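Local coordinates for protein coclaurine N-methyltransferase (Coptis japonica, PDB 6GKV) that probably transfers a methyl group from S-adenosyl-L-methionine to the ring nitrogen of coclaurine and related tetrahydroisoquinolines in alkaloid biosynthesis, at residues D113-R118 / G135-H140; A49-L54 / F264-D269. All blocks are in the same frame, centred on the assembly; numbering follows the deposited sequence.

Contact 1 of 2, residues D113-R118 / G135-H140; sequences DLYCER and GALTLH
H140 presents the edge of its imidazole ring to D113 and C116, so two partners of different chemistry share one rim. The polar approach comes from D113. Its OD1 lies in the ring plane, 3.1 Å from H140 CE1. The same oxygen is 3.2 Å from H140 NE2. Carboxylate and ring planes are turned 57° apart. The CB of D113 points away from the facing helix; with CG beside its own backbone N the carboxylate swings back to the ring. The sulfur contact is also edge-on: C116 SG sits 4.1 Å from H140 ND1, and 5.0 Å from the centroid of the H140 ring. H140 gets there by holding CG opposite its backbone N (chi1 179°), which carries the imidazole out across the gap between the helices. With an alanine in place of H140, the D113 carboxylate would probably lose its ring neighbour and a gap would open beside the C116 sulfur. Apolar packing adds L137, about one helical turn before H140, whose CD1 touches the edge of the Y115 ring at CD2, 4.0 Å off. The Y115 OH is engaged outside the two segments, hydrogen-bonded to E226 and K91; the Y115 side chain comes within about 6 Å of bound S-adenosyl-L-homocysteine. The short helical segments cross at -70° with axes 10.9 Å apart. Helix 136-143 follows the glycine-bearing turn after strand 126-130, consistent with the cofactor-binding loop of a Rossmann-like methyltransferase, and L112 of helix 104-118 also packs on L137 and H140. Beneath both helices runs strand 191-197, whose I197 meets Y115 and L137 alike.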
ATOM      1  N   ASP A 113     -20.759  -7.208  14.236  1.00 69.02           N
ATOM      2  CA  ASP A 113     -21.312  -7.921  13.090  1.00 70.17           C
ATOM      3  C   ASP A 113     -20.385  -7.849  11.884  1.00 66.17           C
ATOM      4  O   ASP A 113     -20.107  -8.862  11.237  1.00 64.01           O
ATOM      5  CB  ASP A 113     -22.682  -7.357  12.723  1.00 71.72           C
ATOM      6  CG  ASP A 113     -23.791  -7.933  13.579  1.00 74.45           C
ATOM      7  OD1 ASP A 113     -23.514  -8.888  14.334  1.00 69.16           O
ATOM      8  OD2 ASP A 113     -24.938  -7.446  13.485  1.00 80.70           O
ATOM      9  N   LEU A 114     -19.895  -6.647  11.594  1.00 57.67           N
ATOM     10  CA  LEU A 114     -19.009  -6.443  10.454  1.00 58.57           C
ATOM     11  C   LEU A 114     -17.705  -7.258  10.569  1.00 59.40           C
ATOM     12  O   LEU A 114     -17.169  -7.721   9.568  1.00 67.80           O
ATOM     13  CB  LEU A 114     -18.709  -4.946  10.293  1.00 53.97           C
ATOM     14  CG  LEU A 114     -17.871  -4.534   9.085  1.00 51.03           C
ATOM     15  CD1 LEU A 114     -18.408  -5.123   7.769  1.00 39.52           C
ATOM     16  CD2 LEU A 114     -17.734  -3.010   9.006  1.00 39.28           C
ATOM     17  N   TYR A 115     -17.204  -7.434  11.787  1.00 55.30           N
ATOM     18  CA  TYR A 115     -16.025  -8.264  12.022  1.00 55.78           C
ATOM     19  C   TYR A 115     -16.291  -9.713  11.631  1.00 55.73           C
ATOM     20  O   TYR A 115     -15.448 -10.367  11.024  1.00 53.71           O
ATOM     21  CB  TYR A 115     -15.601  -8.228  13.487  1.00 57.84           C
ATOM     22  CG  TYR A 115     -15.091  -6.905  13.999  1.00 59.22           C
ATOM     23  CD1 TYR A 115     -14.447  -6.013  13.165  1.00 55.10           C
ATOM     24  CD2 TYR A 115     -15.220  -6.570  15.358  1.00 60.82           C
ATOM     25  CE1 TYR A 115     -13.933  -4.825  13.667  1.00 44.67           C
ATOM     26  CE2 TYR A 115     -14.748  -5.374  15.856  1.00 51.01           C
ATOM     27  CZ  TYR A 115     -14.117  -4.492  14.998  1.00 43.94           C
ATOM     28  OH  TYR A 115     -13.649  -3.290  15.493  1.00 41.50           O
ATOM     29  N   CYS A 116     -17.466 -10.209  12.008  1.00 55.61           N
ATOM     30  CA  CYS A 116     -17.840 -11.591  11.734  1.00 61.21           C
ATOM     31  C   CYS A 116     -18.023 -11.821  10.259  1.00 58.13           C
ATOM     32  O   CYS A 116     -17.705 -12.886   9.751  1.00 63.76           O
ATOM     33  CB  CYS A 116     -19.121 -11.964  12.470  1.00 62.47           C
ATOM     34  SG  CYS A 116     -18.994 -11.707  14.228  1.00 70.55           S
ATOM     35  N   GLU A 117     -18.549 -10.806   9.590  1.00 58.09           N
ATOM     36  CA  GLU A 117     -18.726 -10.827   8.149  1.00 65.95           C
ATOM     37  C   GLU A 117     -17.365 -10.887   7.467  1.00 65.45           C
ATOM     38  O   GLU A 117     -17.096 -11.800   6.677  1.00 67.11           O
ATOM     39  CB  GLU A 117     -19.512  -9.588   7.712  1.00 76.08           C
ATOM     40  CG  GLU A 117     -19.852  -9.462   6.238  1.00 82.15           C
ATOM     41  CD  GLU A 117     -20.717  -8.225   5.974  1.00 90.77           C
ATOM     42  OE1 GLU A 117     -21.486  -7.831   6.883  1.00 94.68           O
ATOM     43  OE2 GLU A 117     -20.618  -7.635   4.876  1.00 90.41           O
ATOM     44  N   ARG A 118     -16.492  -9.940   7.807  1.00 53.71           N
ATOM     45  CA  ARG A 118     -15.230  -9.795   7.092  1.00 52.51           C
ATOM     46  C   ARG A 118     -14.206 -10.882   7.455  1.00 54.07           C
ATOM     47  O   ARG A 118     -13.348 -11.239   6.645  1.00 52.47           O
ATOM     48  CB  ARG A 118     -14.660  -8.392   7.336  1.00 44.68           C
ATOM     49  CG  ARG A 118     -15.528  -7.304   6.710  1.00 43.46           C
ATOM     50  CD  ARG A 118     -14.820  -5.958   6.638  1.00 43.57           C
ATOM     51  NE  ARG A 118     -15.564  -5.038   5.787  1.00 52.69           N
ATOM     52  CZ  ARG A 118     -15.363  -3.728   5.725  1.00 48.27           C
ATOM     53  NH1 ARG A 118     -14.434  -3.148   6.474  1.00 45.61           N
ATOM     54  NH2 ARG A 118     -16.092  -2.997   4.904  1.00 44.86           N
ATOM     55  N   GLY A 135     -14.027  -8.042  26.199  1.00 58.34           N
ATOM     56  CA  GLY A 135     -14.632  -9.167  25.515  1.00 57.70           C
ATOM     57  C   GLY A 135     -15.882  -8.891  24.710  1.00 65.07           C
ATOM     58  O   GLY A 135     -16.653  -9.818  24.450  1.00 66.21           O
ATOM     59  N   ALA A 136     -16.075  -7.634  24.306  1.00 68.02           N
ATOM     60  CA  ALA A 136     -17.199  -7.257  23.452  1.00 59.82           C
ATOM     61  C   ALA A 136     -17.345  -8.219  22.272  1.00 56.12           C
ATOM     62  O   ALA A 136     -18.460  -8.673  21.958  1.00 53.04           O
ATOM     63  CB  ALA A 136     -17.030  -5.843  22.961  1.00 61.66           C
ATOM     64  N   LEU A 137     -16.215  -8.556  21.649  1.00 50.14           N
ATOM     65  CA  LEU A 137     -16.215  -9.464  20.497  1.00 55.80           C
ATOM     66  C   LEU A 137     -16.327 -10.927  20.909  1.00 60.99           C
ATOM     67  O   LEU A 137     -17.085 -11.684  20.304  1.00 67.91           O
ATOM     68  CB  LEU A 137     -14.956  -9.264  19.656  1.00 54.61           C
ATOM     69  CG  LEU A 137     -14.771 -10.123  18.399  1.00 60.48           C
ATOM     70  CD1 LEU A 137     -15.919  -9.942  17.384  1.00 50.00           C
ATOM     71  CD2 LEU A 137     -13.428  -9.793  17.761  1.00 61.77           C
ATOM     72  N   THR A 138     -15.575 -11.322  21.935  1.00 61.75           N
ATOM     73  CA  THR A 138     -15.629 -12.690  22.446  1.00 60.79           C
ATOM     74  C   THR A 138     -17.059 -13.094  22.767  1.00 63.04           C
ATOM     75  O   THR A 138     -17.554 -14.094  22.256  1.00 70.79           O
ATOM     76  CB  THR A 138     -14.755 -12.857  23.703  1.00 63.05           C
ATOM     77  OG1 THR A 138     -13.377 -12.844  23.319  1.00 68.34           O
ATOM     78  CG2 THR A 138     -15.056 -14.172  24.403  1.00 56.91           C
ATOM     79  N   LEU A 139     -17.725 -12.296  23.592  1.00 63.16           N
ATOM     80  CA  LEU A 139     -19.080 -12.610  24.037  1.00 64.23           C
ATOM     81  C   LEU A 139     -20.072 -12.633  22.875  1.00 60.58           C
ATOM     82  O   LEU A 139     -21.005 -13.438  22.845  1.00 60.30           O
ATOM     83  CB  LEU A 139     -19.524 -11.600  25.099  1.00 59.83           C
ATOM     84  CG  LEU A 139     -18.518 -11.510  26.244  1.00 63.80           C
ATOM     85  CD1 LEU A 139     -18.924 -10.488  27.335  1.00 59.20           C
ATOM     86  CD2 LEU A 139     -18.307 -12.912  26.818  1.00 62.99           C
ATOM     87  N   HIS A 140     -19.858 -11.740  21.919  1.00 52.84           N
ATOM     88  CA  HIS A 140     -20.766 -11.582  20.792  1.00 58.17           C
ATOM     89  C   HIS A 140     -20.676 -12.782  19.858  1.00 64.16           C
ATOM     90  O   HIS A 140     -21.694 -13.361  19.467  1.00 67.31           O
ATOM     91  CB  HIS A 140     -20.447 -10.287  20.041  1.00 54.36           C
ATOM     92  CG  HIS A 140     -21.313 -10.045  18.843  1.00 63.38           C
ATOM     93  ND1 HIS A 140     -20.976 -10.481  17.578  1.00 55.96           N
ATOM     94  CD2 HIS A 140     -22.494  -9.394  18.717  1.00 68.62           C
ATOM     95  CE1 HIS A 140     -21.914 -10.111  16.723  1.00 56.35           C
ATOM     96  NE2 HIS A 140     -22.846  -9.453  17.388  1.00 67.62           N
TER

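Contact 2 of 2, residues A49-L54 / F264-D269; sequences AEIQNL and FLYFQD
The ring of Y266 takes the side-chain amide of Q52 over one face, with NE2 3.2 Å above the plane and displaced toward the rim, while I51 comes at the ring obliquely. This amide-on-aromatic packing joins helix 44-58 to the loop that leads into strand 272-279 of the Rossmann-like methyltransferase sheet. The Q52 nitrogen is nearest to Y266 CE1, at 3.3 Å. Amide and ring planes are inclined by 56°, so the two groups are not stacked flat. Q52 reaches the ring by a bend at chi2 (-58°), which folds the amide over toward Y266 although the CB itself does not point at the loop. I51 contributes CG2, the branch lying opposite its backbone N, and this methyl stands 3.7 Å from Y266 CE2. Together they hold the ring from two directions on the helix side, and all three residues are buried.

The phenol oxygen of Y266 turns to the dimer partner, where it is hydrogen-bonded to H276 of the second subunit; Q52 packs on N275 of that same subunit. The helix-loop contact therefore lies beside the homodimer interface, and the ring that I51 and Q52 press against also takes part in joining the two copies. D269, at the end of the segment, forms a salt bridge to K350 of the second subunit and, within its own chain, one to R59. Within the loop, Q268 NE2 donates to L265 O over 2.8 Å in a nearly straight bond of 176°, with that oxygen lying almost in the plane of the Q268 amide.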
ATOM      1  N   ALA A  49       9.463   6.261   0.710  1.00 35.92           N
ATOM      2  CA  ALA A  49      10.695   6.115   1.470  1.00 40.09           C
ATOM      3  C   ALA A  49      10.493   6.273   2.987  1.00 49.61           C
ATOM      4  O   ALA A  49      11.117   5.545   3.752  1.00 56.56           O
ATOM      5  CB  ALA A  49      11.723   7.115   0.977  1.00 36.70           C
ATOM      6  N   GLU A  50       9.639   7.209   3.420  1.00 45.26           N
ATOM      7  CA  GLU A  50       9.261   7.317   4.850  1.00 43.46           C
ATOM      8  C   GLU A  50       8.592   6.055   5.372  1.00 41.55           C
ATOM      9  O   GLU A  50       8.852   5.625   6.484  1.00 42.87           O
ATOM     10  CB  GLU A  50       8.322   8.497   5.094  1.00 39.15           C
ATOM     11  CG  GLU A  50       9.011   9.838   5.094  1.00 45.08           C
ATOM     12  CD  GLU A  50      10.157   9.889   6.107  1.00 59.90           C
ATOM     13  OE1 GLU A  50       9.938   9.532   7.293  1.00 62.30           O
ATOM     14  OE2 GLU A  50      11.281  10.278   5.716  1.00 57.21           O
ATOM     15  N   ILE A  51       7.732   5.449   4.567  1.00 46.29           N
ATOM     16  CA  ILE A  51       7.096   4.216   4.992  1.00 44.81           C
ATOM     17  C   ILE A  51       8.141   3.106   5.139  1.00 50.65           C
ATOM     18  O   ILE A  51       8.003   2.232   5.978  1.00 50.92           O
ATOM     19  CB  ILE A  51       5.982   3.772   4.014  1.00 43.09           C
ATOM     20  CG1 ILE A  51       4.900   4.850   3.908  1.00 37.87           C
ATOM     21  CG2 ILE A  51       5.341   2.432   4.480  1.00 43.10           C
ATOM     22  CD1 ILE A  51       4.067   4.973   5.163  1.00 44.11           C
ATOM     23  N   GLN A  52       9.199   3.155   4.331  1.00 45.91           N
ATOM     24  CA  GLN A  52      10.202   2.096   4.331  1.00 45.85           C
ATOM     25  C   GLN A  52      11.166   2.252   5.506  1.00 48.02           C
ATOM     26  O   GLN A  52      11.620   1.258   6.065  1.00 47.00           O
ATOM     27  CB  GLN A  52      10.971   2.093   3.006  1.00 50.20           C
ATOM     28  CG  GLN A  52      10.111   1.727   1.808  1.00 47.13           C
ATOM     29  CD  GLN A  52       9.469   0.374   1.974  1.00 45.28           C
ATOM     30  OE1 GLN A  52      10.149  -0.650   1.904  1.00 41.56           O
ATOM     31  NE2 GLN A  52       8.151   0.358   2.211  1.00 42.96           N
ATOM     32  N   ASN A  53      11.479   3.502   5.857  1.00 38.16           N
ATOM     33  CA  ASN A  53      12.308   3.807   6.995  1.00 39.44           C
ATOM     34  C   ASN A  53      11.685   3.239   8.252  1.00 47.57           C
ATOM     35  O   ASN A  53      12.363   2.614   9.068  1.00 50.13           O
ATOM     36  CB  ASN A  53      12.497   5.312   7.133  1.00 49.79           C
ATOM     37  CG  ASN A  53      13.395   5.875   6.065  1.00 56.63           C
ATOM     38  OD1 ASN A  53      14.026   5.124   5.328  1.00 66.63           O
ATOM     39  ND2 ASN A  53      13.467   7.206   5.974  1.00 51.38           N
ATOM     40  N   LEU A  54      10.378   3.422   8.385  1.00 42.96           N
ATOM     41  CA  LEU A  54       9.686   2.896   9.544  1.00 45.30           C
ATOM     42  C   LEU A  54       9.500   1.359   9.481  1.00 48.85           C
ATOM     43  O   LEU A  54       9.781   0.666  10.455  1.00 50.66           O
ATOM     44  CB  LEU A  54       8.339   3.606   9.718  1.00 40.06           C
ATOM     45  CG  LEU A  54       7.671   3.315  11.065  1.00 42.28           C
ATOM     46  CD1 LEU A  54       8.660   3.550  12.201  1.00 29.09           C
ATOM     47  CD2 LEU A  54       6.417   4.141  11.256  1.00 38.04           C
ATOM     48  N   PHE A 264       0.575  -2.914   6.931  1.00 37.28           N
ATOM     49  CA  PHE A 264       0.798  -4.323   7.138  1.00 38.45           C
ATOM     50  C   PHE A 264       0.836  -5.073   5.829  1.00 45.95           C
ATOM     51  O   PHE A 264       1.146  -6.256   5.798  1.00 46.12           O
ATOM     52  CB  PHE A 264      -0.255  -4.857   8.085  1.00 42.73           C
ATOM     53  CG  PHE A 264      -0.211  -4.180   9.416  1.00 37.87           C
ATOM     54  CD1 PHE A 264       0.897  -4.331  10.233  1.00 49.88           C
ATOM     55  CD2 PHE A 264      -1.241  -3.357   9.838  1.00 38.23           C
ATOM     56  CE1 PHE A 264       0.978  -3.685  11.472  1.00 53.61           C
ATOM     57  CE2 PHE A 264      -1.172  -2.714  11.068  1.00 52.11           C
ATOM     58  CZ  PHE A 264      -0.055  -2.876  11.885  1.00 51.99           C
ATOM     59  N   LEU A 265       0.582  -4.356   4.735  1.00 46.36           N
ATOM     60  CA  LEU A 265       0.856  -4.879   3.414  1.00 46.26           C
ATOM     61  C   LEU A 265       2.352  -5.173   3.294  1.00 48.68           C
ATOM     62  O   LEU A 265       2.788  -5.908   2.397  1.00 41.70           O
ATOM     63  CB  LEU A 265       0.413  -3.889   2.324  1.00 47.05           C
ATOM     64  CG  LEU A 265      -1.083  -3.514   2.268  1.00 48.60           C
ATOM     65  CD1 LEU A 265      -1.380  -2.590   1.104  1.00 32.83           C
ATOM     66  CD2 LEU A 265      -2.002  -4.744   2.219  1.00 41.64           C
ATOM     67  N   TYR A 266       3.140  -4.584   4.196  1.00 43.63           N
ATOM     68  CA  TYR A 266       4.594  -4.680   4.109  1.00 39.54           C
ATOM     69  C   TYR A 266       5.128  -5.721   5.070  1.00 37.76           C
ATOM     70  O   TYR A 266       6.339  -5.868   5.229  1.00 35.22           O
ATOM     71  CB  TYR A 266       5.239  -3.324   4.394  1.00 39.33           C
ATOM     72  CG  TYR A 266       5.091  -2.309   3.275  1.00 41.68           C
ATOM     73  CD1 TYR A 266       5.861  -2.411   2.108  1.00 39.17           C
ATOM     74  CD2 TYR A 266       4.200  -1.252   3.381  1.00 43.01           C
ATOM     75  CE1 TYR A 266       5.741  -1.506   1.078  1.00 31.39           C
ATOM     76  CE2 TYR A 266       4.067  -0.306   2.338  1.00 43.47           C
ATOM     77  CZ  TYR A 266       4.848  -0.443   1.197  1.00 42.09           C
ATOM     78  OH  TYR A 266       4.741   0.474   0.173  1.00 42.59           O
ATOM     79  N   PHE A 267       4.211  -6.429   5.718  1.00 32.57           N
ATOM     80  CA  PHE A 267       4.562  -7.447   6.704  1.00 37.89           C
ATOM     81  C   PHE A 267       3.846  -8.757   6.342  1.00 43.88           C
ATOM     82  O   PHE A 267       2.914  -9.201   7.025  1.00 40.70           O
ATOM     83  CB  PHE A 267       4.212  -6.963   8.126  1.00 38.92           C
ATOM     84  CG  PHE A 267       5.147  -5.889   8.641  1.00 33.69           C
ATOM     85  CD1 PHE A 267       6.402  -6.227   9.170  1.00 38.54           C
ATOM     86  CD2 PHE A 267       4.783  -4.556   8.590  1.00 26.03           C
ATOM     87  CE1 PHE A 267       7.280  -5.247   9.626  1.00 36.90           C
ATOM     88  CE2 PHE A 267       5.657  -3.563   9.011  1.00 31.65           C
ATOM     89  CZ  PHE A 267       6.908  -3.908   9.548  1.00 36.42           C
ATOM     90  N   GLN A 268       4.285  -9.351   5.232  1.00 45.09           N
ATOM     91  CA  GLN A 268       3.606 -10.494   4.645  1.00 48.37           C
ATOM     92  C   GLN A 268       4.563 -11.646   4.414  1.00 50.15           C
ATOM     93  O   GLN A 268       4.386 -12.422   3.468  1.00 43.75           O
ATOM     94  CB  GLN A 268       2.925 -10.100   3.326  1.00 46.74           C
ATOM     95  CG  GLN A 268       1.749  -9.177   3.538  1.00 46.11           C
ATOM     96  CD  GLN A 268       0.858  -9.042   2.317  1.00 49.53           C
ATOM     97  OE1 GLN A 268       0.046  -9.917   2.029  1.00 45.28           O
ATOM     98  NE2 GLN A 268       0.996  -7.930   1.601  1.00 51.90           N
ATOM     99  N   ASP A 269       5.567 -11.752   5.288  1.00 48.92           N
ATOM    100  CA  ASP A 269       6.509 -12.859   5.255  1.00 49.99           C
ATOM    101  C   ASP A 269       5.882 -14.205   5.640  1.00 51.33           C
ATOM    102  O   ASP A 269       6.370 -15.241   5.214  1.00 55.31           O
ATOM    103  CB  ASP A 269       7.688 -12.574   6.167  1.00 53.73           C
ATOM    104  CG  ASP A 269       8.577 -11.478   5.643  1.00 62.44           C
ATOM    105  OD1 ASP A 269       8.359 -11.027   4.502  1.00 68.23           O
ATOM    106  OD2 ASP A 269       9.516 -11.078   6.357  1.00 60.42           O
TER

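How the contacts relate
The two contacts are separate parts of one chain: their centres are 28 Å apart, and the nearest atoms about 13 Å, without touching. Along the sequence 49-54 comes first, then 113-118 and 135-140, and finally 264-269, so both halves of contact 1 fall between those of contact 2. Contact 1 is local, joining helices 104-118 and 136-143 against the parallel strands of the seven-stranded sheet. Contact 2 is long-range, bringing helix 44-58 to the loop before strand 272-279, at the edge of the sheet within this chain. Contact 1 lies near the bound S-adenosyl-L-homocysteine, whereas contact 2 lies beside the subunit interface, away from the ligand sites.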